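Side-chain contacts in tyrosine-protein phosphatase YwqE (Bacillus subtilis, PDB 3QY7), which removes phosphate from tyrosine residues of phosphorylated proteins in a manganese-dependent reaction: residues H7-M12 and D60-R65; D14-G17 and D21-E24; G78-I83 and V133-E138; E86-L91 and Y123-K128. All blocks are in the same frame, centred on the assembly; numbering follows the deposited sequence.

Interaction 1. Residues H7-M12 and D60-R65; sequences HILPAM and DQLNKR. With FE (Fe (III) ion), chain C.
Ile8 and Leu9 meet Leu62 through methyl and methylene groups alone, and the flat group nearby is the imidazole of His7, on the metal side of the same loop. The ring of His42 stacks on it, while the rings of His196 and His5 meet it with planes inclined by about 30° and 60°. At its edges NE2 of His7 binds iron of chain C at 2.1 Å, and ND1 is hydrogen-bonded to Asp13 OD2, which should fix the ring's rotation.

Next along the chain, Ile8 turns towards helix 52-68. Its CG1 lies opposite its own backbone N (chi1 -164°), and both CG1 and CG2 of Ile8 come to 4.0 Å from Leu62 CD2, the two side chains crossing at about a right angle. The same methyl meets Leu9 CD2, also at 4.0 Å from Leu62 CD2. Thus one methyl of the helix serves two consecutive loop residues, whose backbones stay further off: Leu9 CA to Leu62 CA is 7.3 Å. Ser22 and Val75 also touch Leu62. Being buried and wholly apolar, the contact imposes no bond direction; the orientation of the His7 ring follows from its own metal and hydrogen bonds.

Interaction 2. Residues D14-G17 and D21-E24; sequences DGAG and DSIE. With MG (magnesium ion), chain D.
Van der Waals contact joins Ala16 to the first turn of helix 19-31. The methyl group of Ala16 points at the helix and meets two consecutive residues: its CB lies 3.8 Å from Asp21 CB and 3.5 Å from Ser22 OG. The backbones are close here, with Ala16 CA 5.3 Å from Asp21 CA.

Hydrogen bonding adds a second link. Gly17 N donates to Asp21 OD2 at 2.9 Å, but the N-H...O angle of 127° is bent and the bond is weak. It is an addition rather than the sole hold on the carboxylate, because OD2 of Asp21 is also hydrogen-bonded to a residue flanking the two segments. Asp21 CG sits beside its own backbone N (chi1 -65°), which carries the carboxylate back towards the chain that leads into the helix. Ser22 OG, although it touches Ala16, has its main polar partner elsewhere, a hydrogen bond with Ile8 O.

All this belongs to the loop that follows the first barrel strand of the polymerase and histidinol phosphatase (PHP)-like fold, where His5 and His7 form a His-X-His metal motif and a backbone hydrogen bond from Ala16 to His7 holds the two limbs of the loop together.

Metal coordination occupies the far end of the segment. Asp14 OD1 and OD2 approach the magnesium at 2.3 and 2.5 Å, so that the carboxylate appears bidentate. Since Asp14 was modelled in two conformations, this detail is uncertain. His42 and His196 complete the protein ligands of the magnesium.

Interaction 3. Residues G78-I83 and V133-E138; sequences GQEIRI and VIAHPE. With FE (Fe (III) ion), chain B; FE (Fe (III) ion), chain C.
Glu80 and Ala135 face each other with their CA atoms 7.9 Å apart, with strand 104-108 between their strands in one parallel sheet. This sheet forms part of the TIM-barrel-like PHP fold, and the contact lies among the metals. Glu80 reaches them fully extended: chi1 is 180° and chi2 179°, which places the carboxylate between two iron ions. Its OE1 binds iron of chain C at 2.1 Å and its OE2 binds iron of chain B, also at 2.1 Å, making a carboxylate bridge. Water 1 forms a second bridge, 1.9 Å from the iron of chain C and 2.0 Å from that of chain B.

Just after strand 131-135, His136 NE2 binds iron of chain B at 2.2 Å. Its ring stands at 74° to the Glu80 carboxylate, and Ala135 CB lies over one face, offset towards the rim. Glu108 is a further ligand of this iron; His5, His7 and Asp194 complete the other's. A phosphate, probably from the crystallisation liquor, lies close to Glu80, consistent with a site for the substrate's phosphate. Glu80 OE2 and His136 NE2 are 3.4 Å apart without a hydrogen bond, each directed at the same iron.

Interaction 4. Residues E86-L91 and Y123-K128; sequences EVEQDL and YDLQLK
Two neighbouring helices on the outside of the barrel, 87-92 and 118-127, meet here through Glu88, Leu91 and Leu125, with Lys128 following in the 123-128 segment. Their backbones come nearest at Glu88 CA and Leu125 CA, 6.5 Å apart.

The apolar part centres on one methyl, Leu125 CD2. The aliphatic stem of Glu88 slides past the leucine in the opposite direction, with Glu88 CG 3.8 Å from Leu125 CD2, and Leu91 crosses it at about a right angle, its CD2 4.1 Å from Leu125 CD2. Leu125 and Leu91 are buried.

The polar part lies at the more exposed margin. Glu88 leaves its helix with CG opposite the backbone N (chi1 -161°) and then bends at chi2 (-91°), so that its stem covers Leu125 while its carboxylate swings over to Lys128. There OE2 of Glu88 lies against the lysine's methylenes, 3.3 Å from Lys128 CG and 3.4 Å from Lys128 CE. The amino group is further off: Glu88 OE2 to Lys128 NZ is 4.4 Å, beyond a salt bridge, so any attraction between the charges is probably modest.

Tyr130 packs on both Leu91 and Leu125. Val87 and Leu91 also rest on Ile105 of strand 104-108, the strand that separates the two helices along the chain, so the pair lies against the outside of the parallel sheet.

In the fold
Interactions 1 and 2 share the loop between strand 2-3 and helix 19-31; their centres are about 8 Å apart, and interaction 2 falls within the chain span of interaction 1. Interactions 3 and 4 follow, with 4 lying within the span of 3; their centres are about 15 Å apart and Ile81 touches Val87. Interactions 1 and 3 have centres about 20 Å apart yet converge on the iron of chain C and on water 1, joining the first strand's loop to the five-stranded parallel sheet. Interaction 2 contributes a magnesium ligand to the same metal centre. Interaction 4 carries no metal ligand and packs helices on the barrel's outside, about 28 Å from interaction 1 between centres.

Interaction 1. Residues H7-M12 and D60-R65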
# COMPACT_ATOMS: atom_id res chain seq x y z
N HIS A 7 -6.61 -5.03 3.28
CA HIS A 7 -7.85 -5.55 2.75
C HIS A 7 -8.72 -6.03 3.90
O HIS A 7 -9.13 -7.20 3.99
CB HIS A 7 -7.53 -6.63 1.71
CG HIS A 7 -6.72 -6.10 0.58
ND1 HIS A 7 -7.29 -5.66 -0.60
CD2 HIS A 7 -5.39 -5.86 0.47
CE1 HIS A 7 -6.33 -5.23 -1.40
NE2 HIS A 7 -5.18 -5.32 -0.78
N ILE A 8 -9.02 -5.08 4.79
CA ILE A 8 -9.80 -5.32 6.00
C ILE A 8 -11.32 -5.21 5.79
O ILE A 8 -12.08 -5.78 6.56
CB ILE A 8 -9.33 -4.41 7.18
CG1 ILE A 8 -9.86 -4.94 8.52
CG2 ILE A 8 -9.74 -2.96 6.94
CD1 ILE A 8 -9.18 -4.26 9.72
N LEU A 9 -11.76 -4.49 4.76
CA LEU A 9 -13.19 -4.38 4.49
C LEU A 9 -13.75 -5.73 4.04
O LEU A 9 -13.15 -6.41 3.20
CB LEU A 9 -13.50 -3.29 3.47
CG LEU A 9 -13.15 -1.87 3.92
CD1 LEU A 9 -13.45 -0.85 2.83
CD2 LEU A 9 -13.83 -1.48 5.25
N PRO A 10 -14.89 -6.12 4.60
CA PRO A 10 -15.46 -7.44 4.33
C PRO A 10 -16.25 -7.50 3.03
O PRO A 10 -16.88 -6.51 2.63
CB PRO A 10 -16.42 -7.64 5.50
CG PRO A 10 -16.93 -6.24 5.78
CD PRO A 10 -15.71 -5.36 5.58
N ALA A 11 -16.20 -8.67 2.39
CA ALA A 11 -16.99 -8.98 1.20
C ALA A 11 -16.78 -7.96 0.08
O ALA A 11 -17.74 -7.53 -0.56
CB ALA A 11 -18.48 -9.10 1.56
N MET A 12 -15.54 -7.57 -0.15
CA MET A 12 -15.21 -6.68 -1.23
C MET A 12 -14.26 -7.26 -2.21
O MET A 12 -14.26 -6.98 -3.36
CB MET A 12 -14.58 -5.40 -0.70
CG MET A 12 -15.46 -4.61 0.12
SD MET A 12 -15.38 -2.88 -0.26
CE MET A 12 -16.88 -2.39 0.36
N ASP A 60 -17.28 3.13 7.08
CA ASP A 60 -18.11 3.71 8.12
C ASP A 60 -18.73 2.61 8.97
O ASP A 60 -18.71 2.68 10.19
CB ASP A 60 -19.20 4.58 7.49
CG ASP A 60 -18.71 5.94 6.99
OD1 ASP A 60 -19.52 6.61 6.31
OD2 ASP A 60 -17.58 6.37 7.27
N GLN A 61 -19.27 1.58 8.31
CA GLN A 61 -19.87 0.44 9.02
C GLN A 61 -18.86 -0.32 9.87
O GLN A 61 -19.17 -0.70 11.01
CB GLN A 61 -20.54 -0.53 8.03
CG GLN A 61 -21.83 -0.02 7.36
CD GLN A 61 -22.85 0.52 8.34
OE1 GLN A 61 -23.51 1.52 8.07
NE2 GLN A 61 -22.99 -0.14 9.49
N LEU A 62 -17.66 -0.55 9.33
CA LEU A 62 -16.62 -1.22 10.10
C LEU A 62 -16.22 -0.37 11.31
O LEU A 62 -16.09 -0.90 12.41
CB LEU A 62 -15.40 -1.58 9.26
CG LEU A 62 -14.26 -2.32 10.01
CD1 LEU A 62 -14.72 -3.55 10.80
CD2 LEU A 62 -13.16 -2.73 9.01
N ASN A 63 -16.06 0.94 11.12
CA ASN A 63 -15.77 1.80 12.28
C ASN A 63 -16.81 1.69 13.40
O ASN A 63 -16.44 1.61 14.58
CB ASN A 63 -15.59 3.25 11.88
CG ASN A 63 -14.26 3.50 11.22
OD1 ASN A 63 -13.24 2.91 11.63
ND2 ASN A 63 -14.25 4.34 10.21
N LYS A 64 -18.08 1.66 13.03
CA LYS A 64 -19.15 1.49 14.02
C LYS A 64 -19.02 0.16 14.77
O LYS A 64 -19.20 0.11 15.98
CB LYS A 64 -20.52 1.62 13.37
CG LYS A 64 -20.87 3.05 12.97
CD LYS A 64 -22.34 3.16 12.57
CE LYS A 64 -22.60 4.42 11.75
NZ LYS A 64 -22.35 4.14 10.30
N ARG A 65 -18.65 -0.88 14.05
CA ARG A 65 -18.49 -2.15 14.66
C ARG A 65 -17.27 -2.22 15.58
O ARG A 65 -17.29 -2.86 16.57
CB ARG A 65 -18.41 -3.20 13.58
CG ARG A 65 -18.09 -4.49 14.06
CD ARG A 65 -19.13 -5.42 13.88
NE ARG A 65 -19.55 -6.05 15.15
CZ ARG A 65 -19.60 -7.35 15.34
NH1 ARG A 65 -19.32 -8.19 14.37
NH2 ARG A 65 -19.97 -7.82 16.48
FE FE C . -3.35 -5.47 -1.86
O HOH W 1 -1.85 -5.96 -2.88

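Interaction 2. Residues D14-G17 and D21-E24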
# COMPACT_ATOMS: atom_id res chain seq x y z
N ASP A 14 -10.49 -10.15 -1.98
CA ASP A 14 -9.89 -11.34 -1.44
C ASP A 14 -9.43 -11.23 0.01
O ASP A 14 -8.90 -12.13 0.55
CB ASP A 14 -8.75 -11.78 -2.34
CG ASP A 14 -7.85 -10.68 -2.65
OD1 ASP A 14 -6.79 -10.99 -3.15
OD2 ASP A 14 -8.17 -9.49 -2.44
N GLY A 15 -9.70 -10.11 0.64
CA GLY A 15 -9.36 -9.96 2.03
C GLY A 15 -10.54 -10.39 2.91
O GLY A 15 -11.03 -11.48 2.67
N ALA A 16 -10.97 -9.65 3.92
CA ALA A 16 -11.86 -10.23 4.89
C ALA A 16 -13.14 -10.76 4.24
O ALA A 16 -13.71 -10.16 3.44
CB ALA A 16 -12.26 -9.16 5.87
N GLY A 17 -13.50 -11.97 4.63
CA GLY A 17 -14.70 -12.60 4.14
C GLY A 17 -15.98 -12.04 4.66
O GLY A 17 -16.94 -11.89 3.96
N ASP A 21 -14.23 -11.57 10.36
CA ASP A 21 -12.82 -11.56 9.90
C ASP A 21 -12.24 -10.17 10.07
O ASP A 21 -11.10 -10.02 10.55
CB ASP A 21 -12.69 -11.95 8.43
CG ASP A 21 -13.11 -13.37 8.15
OD1 ASP A 21 -12.94 -14.24 9.04
OD2 ASP A 21 -13.60 -13.61 7.04
N SER A 22 -13.00 -9.15 9.67
CA SER A 22 -12.53 -7.76 9.75
C SER A 22 -12.10 -7.41 11.18
O SER A 22 -11.05 -6.79 11.41
CB SER A 22 -13.60 -6.77 9.28
OG SER A 22 -14.07 -7.04 7.96
N ILE A 23 -12.93 -7.81 12.14
CA ILE A 23 -12.70 -7.56 13.55
C ILE A 23 -11.45 -8.28 14.06
O ILE A 23 -10.66 -7.71 14.82
CB ILE A 23 -13.94 -7.96 14.38
CG1 ILE A 23 -15.11 -7.02 14.08
CG2 ILE A 23 -13.63 -7.98 15.87
CD1 ILE A 23 -16.41 -7.59 14.59
N GLU A 24 -11.25 -9.53 13.62
CA GLU A 24 -10.03 -10.26 13.99
C GLU A 24 -8.78 -9.59 13.43
O GLU A 24 -7.74 -9.51 14.12
CB GLU A 24 -10.09 -11.72 13.55
CG GLU A 24 -11.20 -12.51 14.23
CD GLU A 24 -11.10 -12.46 15.74
OE1 GLU A 24 -10.13 -13.04 16.28
OE2 GLU A 24 -11.97 -11.83 16.38
MG MG D . -5.75 -8.95 -2.70

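Interaction 3. Residues G78-I83 and V133-E138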
# COMPACT_ATOMS: atom_id res chain seq x y z
N GLY A 78 -10.08 4.18 0.85
CA GLY A 78 -9.09 4.15 -0.21
C GLY A 78 -9.41 2.98 -1.14
O GLY A 78 -10.45 2.35 -0.99
N GLN A 79 -8.51 2.72 -2.08
CA GLN A 79 -8.65 1.59 -3.01
C GLN A 79 -7.27 1.15 -3.45
O GLN A 79 -6.33 1.95 -3.50
CB GLN A 79 -9.41 2.02 -4.28
CG GLN A 79 -10.91 1.97 -4.17
CD GLN A 79 -11.59 2.44 -5.45
OE1 GLN A 79 -11.05 3.27 -6.18
NE2 GLN A 79 -12.78 1.92 -5.71
N GLU A 80 -7.14 -0.14 -3.77
CA GLU A 80 -5.98 -0.60 -4.52
C GLU A 80 -6.45 -0.69 -5.98
O GLU A 80 -7.39 -1.42 -6.30
CB GLU A 80 -5.50 -1.97 -4.03
CG GLU A 80 -4.27 -2.47 -4.85
CD GLU A 80 -3.72 -3.81 -4.40
OE1 GLU A 80 -4.27 -4.39 -3.48
OE2 GLU A 80 -2.72 -4.25 -4.99
N ILE A 81 -5.81 0.10 -6.83
CA ILE A 81 -6.28 0.25 -8.22
C ILE A 81 -5.31 -0.43 -9.19
O ILE A 81 -4.22 0.06 -9.45
CB ILE A 81 -6.42 1.75 -8.58
CG1 ILE A 81 -7.33 2.45 -7.55
CG2 ILE A 81 -6.94 1.92 -10.04
CD1 ILE A 81 -7.31 3.97 -7.63
N ARG A 82 -5.72 -1.57 -9.72
CA ARG A 82 -4.97 -2.20 -10.80
C ARG A 82 -4.93 -1.23 -11.96
O ARG A 82 -5.99 -0.77 -12.43
CB ARG A 82 -5.63 -3.51 -11.22
CG ARG A 82 -5.00 -4.17 -12.45
CD ARG A 82 -3.64 -4.79 -12.11
NE ARG A 82 -3.75 -5.84 -11.11
CZ ARG A 82 -4.10 -7.10 -11.37
NH1 ARG A 82 -4.37 -7.47 -12.62
NH2 ARG A 82 -4.17 -7.99 -10.38
N ILE A 83 -3.73 -0.92 -12.44
CA ILE A 83 -3.53 0.09 -13.47
C ILE A 83 -4.39 -0.20 -14.70
O ILE A 83 -4.59 -1.35 -15.07
CB ILE A 83 -2.02 0.20 -13.85
CG1 ILE A 83 -1.73 1.47 -14.66
CG2 ILE A 83 -1.51 -1.09 -14.52
CD1 ILE A 83 -0.24 1.79 -14.79
N VAL A 133 1.52 5.90 -6.02
CA VAL A 133 2.24 4.98 -5.15
C VAL A 133 2.11 3.59 -5.72
O VAL A 133 0.99 3.03 -5.78
CB VAL A 133 1.67 4.99 -3.72
CG1 VAL A 133 2.51 4.06 -2.81
CG2 VAL A 133 1.72 6.43 -3.17
N ILE A 134 3.24 3.03 -6.14
CA ILE A 134 3.27 1.68 -6.72
C ILE A 134 3.12 0.67 -5.59
O ILE A 134 3.93 0.66 -4.65
CB ILE A 134 4.62 1.45 -7.44
CG1 ILE A 134 4.74 2.44 -8.61
CG2 ILE A 134 4.71 -0.01 -7.98
CD1 ILE A 134 6.16 2.59 -9.15
N ALA A 135 2.10 -0.18 -5.71
CA ALA A 135 1.87 -1.26 -4.74
C ALA A 135 2.90 -2.37 -4.94
O ALA A 135 3.14 -2.82 -6.06
CB ALA A 135 0.47 -1.79 -4.87
N HIS A 136 3.49 -2.78 -3.82
CA HIS A 136 4.37 -3.95 -3.75
C HIS A 136 5.22 -4.18 -5.00
O HIS A 136 5.09 -5.22 -5.64
CB HIS A 136 3.60 -5.22 -3.37
CG HIS A 136 2.36 -5.45 -4.18
ND1 HIS A 136 2.39 -5.80 -5.51
CD2 HIS A 136 1.05 -5.39 -3.84
CE1 HIS A 136 1.15 -5.94 -5.95
NE2 HIS A 136 0.32 -5.71 -4.95
N PRO A 137 6.11 -3.24 -5.31
CA PRO A 137 6.93 -3.42 -6.51
C PRO A 137 7.82 -4.67 -6.41
O PRO A 137 8.17 -5.25 -7.45
CB PRO A 137 7.78 -2.14 -6.57
CG PRO A 137 7.82 -1.66 -5.14
CD PRO A 137 6.43 -1.97 -4.63
N GLU A 138 8.16 -5.07 -5.18
CA GLU A 138 8.99 -6.28 -4.95
C GLU A 138 8.32 -7.58 -5.42
O GLU A 138 8.99 -8.59 -5.67
CB GLU A 138 9.43 -6.38 -3.47
CG GLU A 138 8.38 -6.97 -2.47
CD GLU A 138 7.26 -6.02 -2.05
OE1 GLU A 138 6.55 -6.38 -1.10
OE2 GLU A 138 7.09 -4.93 -2.62
FE FE B . -1.84 -6.16 -4.93
FE FE C . -3.35 -5.47 -1.86
O HOH W 2 -1.19 -8.29 -4.92
O HOH W 1 -1.85 -5.96 -2.88

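Interaction 4. Residues E86-L91 and Y123-K128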
# COMPACT_ATOMS: atom_id res chain seq x y z
N GLU A 86 -7.49 4.53 -18.23
CA GLU A 86 -8.39 5.65 -17.94
C GLU A 86 -8.38 6.08 -16.47
O GLU A 86 -9.33 6.71 -16.00
CB GLU A 86 -9.83 5.31 -18.38
CG GLU A 86 -10.02 5.04 -19.88
CD GLU A 86 -9.49 3.69 -20.33
OE1 GLU A 86 -9.49 2.73 -19.53
OE2 GLU A 86 -9.08 3.57 -21.51
N VAL A 87 -7.32 5.73 -15.75
CA VAL A 87 -7.20 6.11 -14.33
C VAL A 87 -7.33 7.62 -14.10
O VAL A 87 -8.06 8.05 -13.20
CB VAL A 87 -5.88 5.58 -13.69
CG1 VAL A 87 -5.58 6.30 -12.37
CG2 VAL A 87 -5.97 4.08 -13.47
N GLU A 88 -6.64 8.42 -14.91
CA GLU A 88 -6.63 9.87 -14.72
C GLU A 88 -8.02 10.46 -14.92
O GLU A 88 -8.47 11.30 -14.12
CB GLU A 88 -5.60 10.52 -15.66
CG GLU A 88 -5.17 11.92 -15.26
CD GLU A 88 -6.01 13.01 -15.90
OE1 GLU A 88 -6.54 12.79 -17.02
OE2 GLU A 88 -6.15 14.09 -15.28
N GLN A 89 -8.71 10.00 -15.95
CA GLN A 89 -10.07 10.44 -16.23
C GLN A 89 -11.04 10.03 -15.12
O GLN A 89 -11.77 10.88 -14.59
CB GLN A 89 -10.52 9.93 -17.60
CG GLN A 89 -9.70 10.51 -18.76
CD GLN A 89 -9.18 9.45 -19.73
OE1 GLN A 89 -9.71 8.33 -19.79
NE2 GLN A 89 -8.14 9.79 -20.48
N ASP A 90 -11.02 8.74 -14.76
CA ASP A 90 -11.96 8.18 -13.77
C ASP A 90 -11.79 8.77 -12.37
O ASP A 90 -12.76 8.88 -11.62
CB ASP A 90 -11.87 6.65 -13.73
CG ASP A 90 -12.39 6.00 -15.00
OD1 ASP A 90 -12.74 6.74 -15.95
OD2 ASP A 90 -12.44 4.75 -15.04
N LEU A 91 -10.56 9.14 -12.03
CA LEU A 91 -10.25 9.84 -10.80
C LEU A 91 -10.90 11.23 -10.79
O LEU A 91 -11.52 11.62 -9.80
CB LEU A 91 -8.73 9.97 -10.66
CG LEU A 91 -8.05 10.25 -9.32
CD1 LEU A 91 -8.43 9.23 -8.26
CD2 LEU A 91 -6.55 10.24 -9.56
N TYR A 123 3.26 10.60 -15.10
CA TYR A 123 3.61 11.98 -15.44
C TYR A 123 2.36 12.86 -15.45
O TYR A 123 2.35 13.96 -14.87
CB TYR A 123 4.30 12.03 -16.81
CG TYR A 123 4.60 13.44 -17.25
CD1 TYR A 123 5.73 14.11 -16.79
CD2 TYR A 123 3.74 14.11 -18.11
CE1 TYR A 123 6.00 15.42 -17.18
CE2 TYR A 123 4.00 15.41 -18.51
CZ TYR A 123 5.13 16.06 -18.04
OH TYR A 123 5.38 17.35 -18.45
N ASP A 124 1.32 12.34 -16.09
CA ASP A 124 0.03 13.01 -16.17
C ASP A 124 -0.53 13.25 -14.77
O ASP A 124 -0.99 14.36 -14.47
CB ASP A 124 -0.94 12.19 -17.02
CG ASP A 124 -0.54 12.15 -18.50
OD1 ASP A 124 0.29 12.98 -18.94
OD2 ASP A 124 -1.08 11.29 -19.22
N LEU A 125 -0.47 12.24 -13.90
CA LEU A 125 -1.02 12.39 -12.55
C LEU A 125 -0.27 13.44 -11.72
O LEU A 125 -0.90 14.22 -11.01
CB LEU A 125 -1.09 11.03 -11.82
CG LEU A 125 -2.03 9.96 -12.39
CD1 LEU A 125 -1.76 8.62 -11.70
CD2 LEU A 125 -3.52 10.34 -12.27
N GLN A 126 1.06 13.48 -11.84
CA GLN A 126 1.85 14.48 -11.14
C GLN A 126 1.51 15.89 -11.58
O GLN A 126 1.51 16.82 -10.78
CB GLN A 126 3.35 14.22 -11.31
CG GLN A 126 3.88 13.09 -10.45
CD GLN A 126 5.37 12.87 -10.67
OE1 GLN A 126 6.21 13.58 -10.09
NE2 GLN A 126 5.71 11.90 -11.51
N LEU A 127 1.26 16.05 -12.88
CA LEU A 127 0.86 17.35 -13.42
C LEU A 127 -0.49 17.81 -12.87
O LEU A 127 -0.76 19.01 -12.82
CB LEU A 127 0.81 17.30 -14.95
CG LEU A 127 2.11 17.42 -15.77
CD1 LEU A 127 1.75 17.84 -17.18
CD2 LEU A 127 3.10 18.42 -15.18
N LYS A 128 -1.31 16.85 -12.47
CA LYS A 128 -2.59 17.12 -11.80
C LYS A 128 -2.43 17.23 -10.28
O LYS A 128 -3.39 17.54 -9.57
CB LYS A 128 -3.62 16.03 -12.13
CG LYS A 128 -4.20 16.10 -13.54
CD LYS A 128 -5.29 17.16 -13.65
CE LYS A 128 -5.64 17.41 -15.11
NZ LYS A 128 -4.58 18.22 -15.78